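Side-chain contacts in ATP-dependent DNA helicase uvsW (Enterobacteria phage T4, PDB 1RIF), which couples ATP hydrolysis to 3'-5' unwinding of duplex DNA and drives branch migration of Holliday junctions during recombination-dependent repair and reorganisation of stalled replication forks: residues 17-20 against 21-25; 46-49 against 50-54; 91-94 against 95-99; 150-153 against 154-158; 169-172 against 173-177. The protein carries 1 engineered substitution. All coordinates share one frame; numbering follows the deposited sequence.

Overall arrangement
This chain is the N-terminal portion of the helicase: the UvsW N-terminal region followed by the ATP-binding part with its parallel sheet. All five contacts are local, each within nine consecutive residues; they follow one another in series, none nested or crossed. Contact 1 starts helix 19-28, and contact 2 leads into strand 50-52; they touch where Phe22 and Leu25 meet Leu54. Contact 3 begins helix 93-101, whose Trp99 reaches Glu154 and Tyr151 of contact 4, at the end of helix 141-155. Contact 5 lies on helix 167-180, about 6 Å from contact 4 between nearest atoms. Contacts 1 and 5, with centres about 46 Å apart, occupy opposite sides of the chain's centre.

Contact 1 (17-20 against 21-25); sequences CEES and TFHEL
Phe22 N donates to Glu18 O at 3.2 Å with an N-H...O angle of 142°, the donor standing above the carbonyl plane, and this bond opens the first turn of helix 19-28. The next two backbone bonds, His23 N to Glu19 O and Glu24 N to Ser20 O, are both weak.

Among the side chains, Glu19 meets both His23 and Phe22. Glu19 CG stands anti to the backbone N (chi1 -171°), and the bend at chi2 sets the carboxylate beside the Phe22 ring, with OE1 toward His23; OE1 comes within 3.6 Å of His23 NE2, the two flat groups inclined at 64°. Against one face of the same imidazole, Glu19 O lies 3.2 Å from the ring plane, toward its rim. On the Phe22 side, Glu19 OE2 is 4.2 Å from Phe22 CD2.

These residues form the N-terminal turn of a helix that directly follows strand 12-16, with Glu18 at the N-cap position. Arg58, from a loop, binds both Glu18 O and Glu19 OE2, so one guanidinium ties the cap to the first turn.

Toward Phe22 and Leu25, Cys17 SG packs 3.9 Å from Phe22 CB and 4.0 Å from Leu25 CD1; its still closer approach to Thr21 OG1 is doubtful. Thr21 CG2 lies 3.8 Å from Glu18 CB, while the buried Thr21 N lacks a partner in the model. Glu24 sets CG 3.2 Å from Ser20 O, and its OE1 continues to the hydroxyl of Tyr77.

Contact 2 (46-49 against 50-54); sequences NWDG and RIRLL
Three hydrogen bonds join the turn at Trp47 and Asp48 to the strand that follows. Trp47 NE1 donates to Arg50 O at 2.9 Å; the indole nitrogen stands 49° above the carbonyl plane. Arg50 N donates to Asp48 OD1 at 3.1 Å, approaching from above the carboxylate, and this side-chain-to-backbone link two residues on defines an Asx turn. A chi1 of 60° tucks Asp48 CG in between its backbone N and carbonyl carbon, which turns OD1 onto that amide. The third bond, from Arg52 NH2 to Asp48 OD2, is weak at 3.4 Å.

That weak bond is also the salt bridge of the contact. Arg52 presents the edge of its guanidinium, and the two planes differ by 21°; its stronger partner is Asp27. A water in the guanidinium plane accepts from Arg52 NE at 2.6 Å and donates to Asp48 OD1 at 2.8 Å, with a weaker bond to Arg50 O.

Packing is lighter. Gly49 CA sits 3.4 Å above the indole of Trp47, at a positive phi that suits glycine, and Trp47 CZ2 meets Ile51 CG1 edge-on at 4.4 Å. Arg41 makes a cation-pi contact with the same indole, while strand 50-52 pairs antiparallel with strand 30-32, where Ser30 OG is hydrogen-bonded to Arg50 NE.

Chemically, the Asp48 carboxylate is divided between backbone, water and a guanidinium shared with Asp27, a setting that would probably favour its charged form.

Contact 3 (91-94 against 95-99); sequences LSRK and DFDEW
Ser92 and Asp95 cap the start of helix 93-101. Asp95 N donates to Ser92 OG at 2.9 Å and 159°, while OG in turn gives a weak bond to Asp95 OD2. With chi1 at 65°, OG is held between the serine's own N and carbonyl carbon, facing the amide of Asp95. One water accepts from Ser92 N and donates to Asp95 OD2 at 2.8 Å, completing by water what a capping box does directly.

From the next residue, Arg93 NE reaches one turn ahead to Asp97 OD1 at 3.3 Å in a salt bridge that is almost straight, 176° at the hydrogen. OD1 lies in the guanidinium plane and is reached on its syn side, the donor tilted out of the carboxylate plane. The Phe96 ring stands nearly perpendicular to that guanidinium, with CD2 3.7 Å from NE. Leu91 and Phe96 occupy the positions of a hydrophobic staple, though the modelled placement of Leu91 CD1 is too close to be relied on.

Further out, Asp120 of helix 116-128 is the stronger partner of Arg93, and Phe123 meets the Phe96 ring. Two carboxylates near a helix N terminus, one beside an arginine, are thus probably stabilised as anions.

Contact 4 (150-153 against 154-158); sequences RYYL and ENYEG
The C-terminal end of helix 141-155, the helix that begins in the predicted ATP-binding segment of this P-loop NTPase fold, and its exit toward strand 159-163 are stitched together by Tyr151 and Tyr152 with Asn155 and Tyr156. Tyr156 N donates to Tyr152 O at 2.8 Å, just as Tyr156 leaves helical geometry. Its CB then lies over the face of the Tyr152 ring, 3.6 Å from the centroid and 27° off the normal, a CH-pi contact. The two rings are nearly parallel, 9° apart, but slid until they barely overlap, with centroids separated by 5.0 Å. Beyond them, Gly158 N gives a weak bond to Tyr152 OH.

Asn155 grips Tyr151 O twice, through its backbone N at 3.1 Å and ND2 at 2.9 Å. A chi1 of 177° swings the Tyr151 ring away from its own amide, laying the phenol beside the last turn, and ND2 sits 3.4 Å above the middle of that ring. Arg150 NH1 makes a salt bridge with Glu154 OE2, at the guanidinium edge; its modelled length is too short to be trusted.

Around this end, Trp99 of helix 93-101 and Lys102 share Glu154 OE1. Glu89 holds Tyr151 OH, Arg150 NH2 reaches Leu182 O, and Leu153 leans on the loop residues Phe183, Met187 and Pro206, while Tyr156 touches Met253, just before strand 254-258.

Contact 5 (169-172 against 173-177); sequences LTTQ and MADDF
Gln172, Met173 and Thr171 carry this two-turn segment of helix 167-180. Gln172 O accepts from Asp176 N at 2.8 Å. With chi1 at -175° and the chain extended beyond CG, the Gln172 side chain projects away from the helix, leaving CG 3.8 Å from Asp176 OD2; the amide and carboxylate are inclined at 54°.

Met173 N donates to Leu169 O at 2.9 Å, and its CB rests 3.3 Å from that oxygen. Bends at chi2 and chi3 turn its thioether inward, off this turn and onto Val164, Gln145 and Ile162.

Thr171 O accepts from Asp175 N at 3.0 Å. The two side chains run side by side, and it is the methyl CG2 that meets Asp175 OD2, at 3.6 Å.

The helix belongs to the crossover between parallel strands 159-163 and 188-190. Asp176 touches Ser142, a predicted ATP-binding residue, their side chains about 4 Å apart.

Both aspartates fold back toward carbonyls that already accept a helical bond, as in Asp176 OD2 to Gln172 O at 3.2 Å. These close pairs are between acceptors and are not hydrogen bonds; at Asp175 the bond between His185 NE2 and OD1 would probably ease the crowding of negative charge.

Contact 1 (17-20 against 21-25)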
# COMPACT_ATOMS: atom_id res chain seq x y z
N CYS A 17 12.88 -23.10 -0.06
CA CYS A 17 13.77 -23.54 1.00
C CYS A 17 13.38 -24.94 1.46
O CYS A 17 12.49 -25.56 0.90
CB CYS A 17 13.67 -22.58 2.19
SG CYS A 17 12.01 -22.55 2.91
N GLU A 18 14.06 -25.42 2.50
CA GLU A 18 13.76 -26.75 3.04
C GLU A 18 12.42 -26.72 3.76
O GLU A 18 11.81 -25.65 3.92
CB GLU A 18 14.85 -27.19 4.02
CG GLU A 18 15.74 -28.30 3.49
CD GLU A 18 16.55 -27.89 2.27
OE1 GLU A 18 17.39 -26.97 2.39
OE2 GLU A 18 16.34 -28.49 1.19
N GLU A 19 11.96 -27.89 4.19
CA GLU A 19 10.69 -27.97 4.90
C GLU A 19 10.94 -27.54 6.33
O GLU A 19 10.04 -27.06 7.01
CB GLU A 19 10.16 -29.41 4.86
CG GLU A 19 8.74 -29.58 5.40
CD GLU A 19 7.70 -28.83 4.57
OE1 GLU A 19 6.48 -29.05 4.80
OE2 GLU A 19 8.08 -28.02 3.69
N SER A 20 12.18 -27.69 6.77
CA SER A 20 12.56 -27.32 8.13
C SER A 20 12.64 -25.80 8.28
O SER A 20 12.14 -25.24 9.26
CB SER A 20 13.92 -27.92 8.48
OG SER A 20 14.92 -27.41 7.62
N THR A 21 13.29 -25.14 7.33
CA THR A 21 13.44 -23.70 7.40
C THR A 21 12.09 -23.04 7.15
O THR A 21 11.80 -21.96 7.68
CB THR A 21 14.47 -23.19 6.36
OG1 THR A 21 13.82 -23.00 5.10
CG2 THR A 21 15.60 -24.19 6.19
N PHE A 22 11.25 -23.71 6.36
CA PHE A 22 9.92 -23.19 6.05
C PHE A 22 9.10 -23.02 7.32
O PHE A 22 8.41 -22.02 7.50
CB PHE A 22 9.18 -24.13 5.11
CG PHE A 22 7.74 -23.74 4.89
CD1 PHE A 22 7.43 -22.60 4.16
CD2 PHE A 22 6.72 -24.48 5.46
CE1 PHE A 22 6.10 -22.20 3.99
CE2 PHE A 22 5.39 -24.10 5.30
CZ PHE A 22 5.08 -22.95 4.56
N HIS A 23 9.16 -24.01 8.20
CA HIS A 23 8.41 -23.95 9.44
C HIS A 23 8.96 -22.88 10.36
O HIS A 23 8.22 -22.26 11.12
CB HIS A 23 8.41 -25.32 10.10
CG HIS A 23 7.64 -26.35 9.32
ND1 HIS A 23 7.90 -27.69 9.39
CD2 HIS A 23 6.63 -26.21 8.43
CE1 HIS A 23 7.09 -28.34 8.58
NE2 HIS A 23 6.31 -27.46 7.98
N GLU A 24 10.27 -22.64 10.28
CA GLU A 24 10.88 -21.61 11.10
C GLU A 24 10.40 -20.27 10.58
O GLU A 24 10.04 -19.38 11.35
CB GLU A 24 12.40 -21.70 10.99
CG GLU A 24 12.94 -23.05 11.41
CD GLU A 24 14.44 -23.13 11.29
OE1 GLU A 24 14.96 -22.88 10.18
OE2 GLU A 24 15.11 -23.43 12.31
N LEU A 25 10.39 -20.13 9.26
CA LEU A 25 9.93 -18.91 8.60
C LEU A 25 8.45 -18.66 8.85
O LEU A 25 8.01 -17.52 8.99
CB LEU A 25 10.16 -19.01 7.10
CG LEU A 25 11.57 -18.72 6.58
CD1 LEU A 25 11.69 -19.21 5.14
CD2 LEU A 25 11.86 -17.24 6.67

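Contact 2 (46-49 against 50-54)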
# COMPACT_ATOMS: atom_id res chain seq x y z
N ASN A 46 -9.76 -25.70 13.79
CA ASN A 46 -8.36 -26.06 13.63
C ASN A 46 -7.37 -24.90 13.76
O ASN A 46 -6.21 -25.03 13.39
CB ASN A 46 -8.14 -26.69 12.25
CG ASN A 46 -9.21 -27.71 11.89
OD1 ASN A 46 -9.46 -28.65 12.64
ND2 ASN A 46 -9.83 -27.52 10.73
N TRP A 47 -7.83 -23.77 14.29
CA TRP A 47 -6.96 -22.61 14.41
C TRP A 47 -6.25 -22.48 15.75
O TRP A 47 -6.87 -22.67 16.81
CB TRP A 47 -7.78 -21.36 14.12
CG TRP A 47 -6.98 -20.11 13.98
CD1 TRP A 47 -5.81 -19.95 13.29
CD2 TRP A 47 -7.35 -18.81 14.45
NE1 TRP A 47 -5.43 -18.64 13.30
CE2 TRP A 47 -6.35 -17.91 14.00
CE3 TRP A 47 -8.43 -18.32 15.20
CZ2 TRP A 47 -6.41 -16.54 14.29
CZ3 TRP A 47 -8.48 -16.96 15.49
CH2 TRP A 47 -7.48 -16.08 15.03
N ASP A 48 -4.96 -22.15 15.71
CA ASP A 48 -4.18 -21.97 16.94
C ASP A 48 -4.16 -20.52 17.42
O ASP A 48 -3.38 -20.17 18.32
CB ASP A 48 -2.73 -22.48 16.74
CG ASP A 48 -1.99 -21.74 15.63
OD1 ASP A 48 -2.57 -20.81 15.03
OD2 ASP A 48 -0.82 -22.10 15.35
N GLY A 49 -5.01 -19.68 16.84
CA GLY A 49 -5.08 -18.28 17.23
C GLY A 49 -4.02 -17.35 16.67
O GLY A 49 -4.00 -16.16 17.00
N ARG A 50 -3.14 -17.86 15.82
CA ARG A 50 -2.07 -17.05 15.25
C ARG A 50 -2.28 -16.76 13.78
O ARG A 50 -2.75 -17.61 13.02
CB ARG A 50 -0.71 -17.75 15.43
CG ARG A 50 -0.32 -18.00 16.88
CD ARG A 50 1.12 -18.45 16.99
NE ARG A 50 2.05 -17.41 16.58
CZ ARG A 50 2.50 -16.44 17.38
NH1 ARG A 50 2.11 -16.38 18.64
NH2 ARG A 50 3.35 -15.54 16.91
N ILE A 51 -1.92 -15.55 13.38
CA ILE A 51 -2.04 -15.12 12.00
C ILE A 51 -0.70 -15.38 11.33
O ILE A 51 0.33 -14.92 11.79
CB ILE A 51 -2.44 -13.63 11.94
CG1 ILE A 51 -3.91 -13.51 12.35
CG2 ILE A 51 -2.21 -13.07 10.53
CD1 ILE A 51 -4.35 -12.10 12.64
N ARG A 52 -0.75 -16.15 10.25
CA ARG A 52 0.44 -16.52 9.48
C ARG A 52 0.53 -15.70 8.18
O ARG A 52 -0.28 -15.88 7.27
CB ARG A 52 0.38 -18.03 9.15
CG ARG A 52 1.07 -19.00 10.13
CD ARG A 52 0.68 -18.78 11.57
NE ARG A 52 0.88 -19.93 12.45
CZ ARG A 52 2.05 -20.46 12.83
NH1 ARG A 52 3.21 -19.96 12.43
NH2 ARG A 52 2.06 -21.48 13.68
N LEU A 53 1.50 -14.80 8.10
CA LEU A 53 1.66 -14.00 6.88
C LEU A 53 2.37 -14.84 5.80
O LEU A 53 2.29 -14.52 4.62
CB LEU A 53 2.44 -12.71 7.19
CG LEU A 53 1.68 -11.75 8.11
CD1 LEU A 53 2.53 -10.54 8.48
CD2 LEU A 53 0.41 -11.31 7.41
N LEU A 54 3.04 -15.91 6.20
CA LEU A 54 3.71 -16.80 5.26
C LEU A 54 2.80 -18.04 5.16
O LEU A 54 2.74 -18.84 6.09
CB LEU A 54 5.08 -17.22 5.80
CG LEU A 54 6.16 -17.70 4.83
CD1 LEU A 54 6.91 -18.84 5.46
CD2 LEU A 54 5.55 -18.13 3.50
O HOH W 1 -1.64 -20.68 12.44

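Contact 3 (91-94 against 95-99)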
# COMPACT_ATOMS: atom_id res chain seq x y z
N LEU A 91 14.45 7.27 -11.05
CA LEU A 91 14.08 8.66 -10.95
C LEU A 91 15.13 9.31 -10.07
O LEU A 91 15.26 8.97 -8.90
CB LEU A 91 12.68 8.76 -10.32
CG LEU A 91 11.82 10.04 -10.32
CD1 LEU A 91 12.22 10.90 -9.16
CD2 LEU A 91 11.93 10.78 -11.64
N SER A 92 15.90 10.22 -10.65
CA SER A 92 16.93 10.93 -9.90
C SER A 92 16.25 12.09 -9.20
O SER A 92 15.21 12.56 -9.65
CB SER A 92 18.01 11.46 -10.84
OG SER A 92 17.49 12.45 -11.71
N ARG A 93 16.82 12.56 -8.10
CA ARG A 93 16.20 13.67 -7.41
C ARG A 93 16.19 14.87 -8.35
O ARG A 93 15.31 15.73 -8.27
CB ARG A 93 16.96 14.00 -6.12
CG ARG A 93 16.26 15.05 -5.25
CD ARG A 93 14.81 14.66 -4.96
NE ARG A 93 14.04 15.78 -4.40
CZ ARG A 93 13.72 15.90 -3.11
NH1 ARG A 93 14.09 14.98 -2.23
NH2 ARG A 93 13.03 16.95 -2.71
N LYS A 94 17.17 14.91 -9.25
CA LYS A 94 17.29 15.99 -10.23
C LYS A 94 16.11 16.00 -11.19
O LYS A 94 15.51 17.05 -11.45
CB LYS A 94 18.57 15.84 -11.03
CG LYS A 94 18.89 17.02 -11.93
CD LYS A 94 19.37 18.21 -11.10
CE LYS A 94 19.73 19.43 -11.97
NZ LYS A 94 20.88 19.20 -12.91
N ASP A 95 15.77 14.83 -11.73
CA ASP A 95 14.66 14.76 -12.66
C ASP A 95 13.32 14.88 -11.95
O ASP A 95 12.33 15.32 -12.54
CB ASP A 95 14.73 13.49 -13.50
CG ASP A 95 15.91 13.50 -14.47
OD1 ASP A 95 16.13 14.54 -15.13
OD2 ASP A 95 16.61 12.47 -14.58
N PHE A 96 13.29 14.49 -10.68
CA PHE A 96 12.06 14.60 -9.91
C PHE A 96 11.76 16.08 -9.75
O PHE A 96 10.64 16.52 -9.97
CB PHE A 96 12.21 13.97 -8.53
CG PHE A 96 11.01 14.17 -7.64
CD1 PHE A 96 9.78 13.64 -7.99
CD2 PHE A 96 11.12 14.89 -6.46
CE1 PHE A 96 8.66 13.83 -7.17
CE2 PHE A 96 10.02 15.07 -5.63
CZ PHE A 96 8.78 14.54 -5.99
N ASP A 97 12.77 16.84 -9.34
CA ASP A 97 12.56 18.27 -9.15
C ASP A 97 12.18 18.94 -10.45
O ASP A 97 11.35 19.85 -10.46
CB ASP A 97 13.80 18.91 -8.53
CG ASP A 97 14.06 18.44 -7.11
OD1 ASP A 97 13.08 18.24 -6.34
OD2 ASP A 97 15.24 18.27 -6.76
N GLU A 98 12.77 18.49 -11.56
CA GLU A 98 12.44 19.02 -12.88
C GLU A 98 10.96 18.76 -13.15
O GLU A 98 10.23 19.64 -13.60
CB GLU A 98 13.28 18.33 -13.95
CG GLU A 98 14.29 19.22 -14.64
CD GLU A 98 15.52 18.44 -15.13
OE1 GLU A 98 15.35 17.49 -15.93
OE2 GLU A 98 16.65 18.78 -14.70
N TRP A 99 10.52 17.53 -12.88
CA TRP A 99 9.13 17.15 -13.07
C TRP A 99 8.21 18.03 -12.23
O TRP A 99 7.18 18.50 -12.71
CB TRP A 99 8.94 15.68 -12.69
CG TRP A 99 7.51 15.22 -12.73
CD1 TRP A 99 6.76 14.96 -13.84
CD2 TRP A 99 6.66 14.97 -11.61
NE1 TRP A 99 5.49 14.56 -13.48
CE2 TRP A 99 5.40 14.56 -12.11
CE3 TRP A 99 6.83 15.06 -10.21
CZ2 TRP A 99 4.33 14.24 -11.28
CZ3 TRP A 99 5.76 14.74 -9.38
CH2 TRP A 99 4.52 14.33 -9.92
O HOH W 2 15.38 10.21 -13.55

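Contact 4 (150-153 against 154-158)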
# COMPACT_ATOMS: atom_id res chain seq x y z
N ARG A 150 -0.51 11.64 -9.75
CA ARG A 150 -0.14 12.38 -10.97
C ARG A 150 1.06 11.71 -11.64
O ARG A 150 1.06 11.45 -12.84
CB ARG A 150 0.29 13.80 -10.61
CG ARG A 150 -0.11 14.90 -11.57
CD ARG A 150 0.04 14.58 -13.04
NE ARG A 150 -1.19 15.00 -13.72
CZ ARG A 150 -1.27 15.49 -14.95
NH1 ARG A 150 -0.18 15.65 -15.69
NH2 ARG A 150 -2.45 15.86 -15.42
N TYR A 151 2.10 11.45 -10.84
CA TYR A 151 3.30 10.82 -11.35
C TYR A 151 2.96 9.50 -12.02
O TYR A 151 3.38 9.26 -13.14
CB TYR A 151 4.29 10.55 -10.21
CG TYR A 151 5.52 9.83 -10.69
CD1 TYR A 151 6.63 10.55 -11.16
CD2 TYR A 151 5.56 8.44 -10.76
CE1 TYR A 151 7.74 9.89 -11.68
CE2 TYR A 151 6.67 7.77 -11.29
CZ TYR A 151 7.75 8.51 -11.75
OH TYR A 151 8.85 7.86 -12.27
N TYR A 152 2.22 8.65 -11.32
CA TYR A 152 1.84 7.35 -11.87
C TYR A 152 1.03 7.51 -13.15
O TYR A 152 1.28 6.84 -14.16
CB TYR A 152 1.01 6.56 -10.86
CG TYR A 152 0.66 5.19 -11.36
CD1 TYR A 152 1.55 4.12 -11.22
CD2 TYR A 152 -0.51 4.99 -12.09
CE1 TYR A 152 1.28 2.89 -11.79
CE2 TYR A 152 -0.78 3.76 -12.67
CZ TYR A 152 0.12 2.72 -12.53
OH TYR A 152 -0.15 1.52 -13.17
N LEU A 153 0.05 8.41 -13.10
CA LEU A 153 -0.83 8.68 -14.24
C LEU A 153 -0.01 8.97 -15.49
O LEU A 153 -0.27 8.43 -16.57
CB LEU A 153 -1.75 9.86 -13.88
CG LEU A 153 -3.07 10.23 -14.57
CD1 LEU A 153 -2.82 11.24 -15.64
CD2 LEU A 153 -3.77 8.99 -15.11
N GLU A 154 1.00 9.82 -15.35
CA GLU A 154 1.83 10.19 -16.49
C GLU A 154 2.80 9.12 -16.99
O GLU A 154 3.16 9.10 -18.16
CB GLU A 154 2.64 11.45 -16.15
CG GLU A 154 1.81 12.63 -15.72
CD GLU A 154 2.65 13.89 -15.62
OE1 GLU A 154 3.89 13.79 -15.64
OE2 GLU A 154 2.05 14.99 -15.51
N ASN A 155 3.21 8.22 -16.10
CA ASN A 155 4.18 7.20 -16.46
C ASN A 155 3.71 5.75 -16.66
O ASN A 155 4.47 4.92 -17.15
CB ASN A 155 5.31 7.23 -15.44
CG ASN A 155 6.11 8.51 -15.51
OD1 ASN A 155 6.94 8.69 -16.41
ND2 ASN A 155 5.86 9.42 -14.58
N TYR A 156 2.47 5.44 -16.27
CA TYR A 156 1.94 4.09 -16.40
C TYR A 156 0.49 4.06 -16.86
O TYR A 156 -0.24 5.03 -16.69
CB TYR A 156 2.07 3.33 -15.08
CG TYR A 156 3.49 3.20 -14.59
CD1 TYR A 156 4.12 4.25 -13.94
CD2 TYR A 156 4.21 2.02 -14.79
CE1 TYR A 156 5.42 4.14 -13.49
CE2 TYR A 156 5.52 1.90 -14.34
CZ TYR A 156 6.12 2.97 -13.69
OH TYR A 156 7.41 2.87 -13.24
N GLU A 157 0.08 2.92 -17.41
CA GLU A 157 -1.28 2.77 -17.92
C GLU A 157 -2.35 2.25 -16.97
O GLU A 157 -3.54 2.36 -17.28
CB GLU A 157 -1.27 1.88 -19.15
CG GLU A 157 -0.74 2.52 -20.39
CD GLU A 157 -1.11 1.71 -21.60
OE1 GLU A 157 -0.90 0.48 -21.56
OE2 GLU A 157 -1.62 2.29 -22.58
N GLY A 158 -1.97 1.66 -15.85
CA GLY A 158 -3.01 1.16 -14.96
C GLY A 158 -3.89 2.23 -14.31
O GLY A 158 -3.98 3.37 -14.78

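Contact 5 (169-172 against 173-177)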
# COMPACT_ATOMS: atom_id res chain seq x y z
N LEU A 169 -14.96 11.72 3.15
CA LEU A 169 -13.57 11.95 2.75
C LEU A 169 -13.30 11.51 1.32
O LEU A 169 -12.33 11.92 0.70
CB LEU A 169 -12.63 11.24 3.72
CG LEU A 169 -12.64 11.90 5.10
CD1 LEU A 169 -11.91 11.04 6.09
CD2 LEU A 169 -12.01 13.28 4.99
N THR A 170 -14.18 10.66 0.81
CA THR A 170 -14.10 10.17 -0.56
C THR A 170 -14.35 11.39 -1.45
O THR A 170 -13.60 11.66 -2.39
CB THR A 170 -15.17 9.08 -0.78
OG1 THR A 170 -14.66 7.83 -0.31
CG2 THR A 170 -15.55 8.98 -2.24
N THR A 171 -15.40 12.13 -1.12
CA THR A 171 -15.77 13.33 -1.86
C THR A 171 -14.73 14.43 -1.69
O THR A 171 -14.40 15.13 -2.64
CB THR A 171 -17.12 13.88 -1.36
OG1 THR A 171 -18.16 12.96 -1.70
CG2 THR A 171 -17.40 15.22 -2.00
N GLN A 172 -14.22 14.57 -0.47
CA GLN A 172 -13.21 15.58 -0.16
C GLN A 172 -11.92 15.34 -0.93
O GLN A 172 -11.31 16.28 -1.45
CB GLN A 172 -12.92 15.58 1.34
CG GLN A 172 -11.97 16.67 1.79
CD GLN A 172 -11.61 16.59 3.27
OE1 GLN A 172 -12.48 16.62 4.14
NE2 GLN A 172 -10.32 16.51 3.55
N MET A 173 -11.50 14.08 -1.02
CA MET A 173 -10.27 13.74 -1.73
C MET A 173 -10.38 14.09 -3.21
O MET A 173 -9.45 14.63 -3.80
CB MET A 173 -9.96 12.24 -1.57
CG MET A 173 -8.62 11.79 -2.17
SD MET A 173 -7.16 12.35 -1.24
CE MET A 173 -7.00 11.01 -0.07
N ALA A 174 -11.52 13.74 -3.79
CA ALA A 174 -11.78 14.00 -5.21
C ALA A 174 -11.79 15.50 -5.45
O ALA A 174 -11.23 15.99 -6.43
CB ALA A 174 -13.11 13.38 -5.61
N ASP A 175 -12.43 16.24 -4.55
CA ASP A 175 -12.49 17.68 -4.68
C ASP A 175 -11.11 18.31 -4.53
O ASP A 175 -10.77 19.23 -5.27
CB ASP A 175 -13.45 18.26 -3.64
CG ASP A 175 -14.90 17.93 -3.95
OD1 ASP A 175 -15.16 17.34 -5.02
OD2 ASP A 175 -15.78 18.27 -3.12
N ASP A 176 -10.30 17.81 -3.60
CA ASP A 176 -8.96 18.35 -3.40
C ASP A 176 -8.13 18.20 -4.67
O ASP A 176 -7.52 19.16 -5.12
CB ASP A 176 -8.23 17.64 -2.26
CG ASP A 176 -8.85 17.93 -0.90
OD1 ASP A 176 -9.55 18.96 -0.76
OD2 ASP A 176 -8.61 17.13 0.03
N PHE A 177 -8.11 16.98 -5.22
CA PHE A 177 -7.36 16.68 -6.44
C PHE A 177 -7.71 17.63 -7.57
O PHE A 177 -6.83 18.05 -8.33
CB PHE A 177 -7.65 15.23 -6.89
CG PHE A 177 -6.81 14.18 -6.19
CD1 PHE A 177 -6.44 14.32 -4.85
CD2 PHE A 177 -6.39 13.04 -6.87
CE1 PHE A 177 -5.66 13.35 -4.21
CE2 PHE A 177 -5.61 12.06 -6.24
CZ PHE A 177 -5.25 12.22 -4.91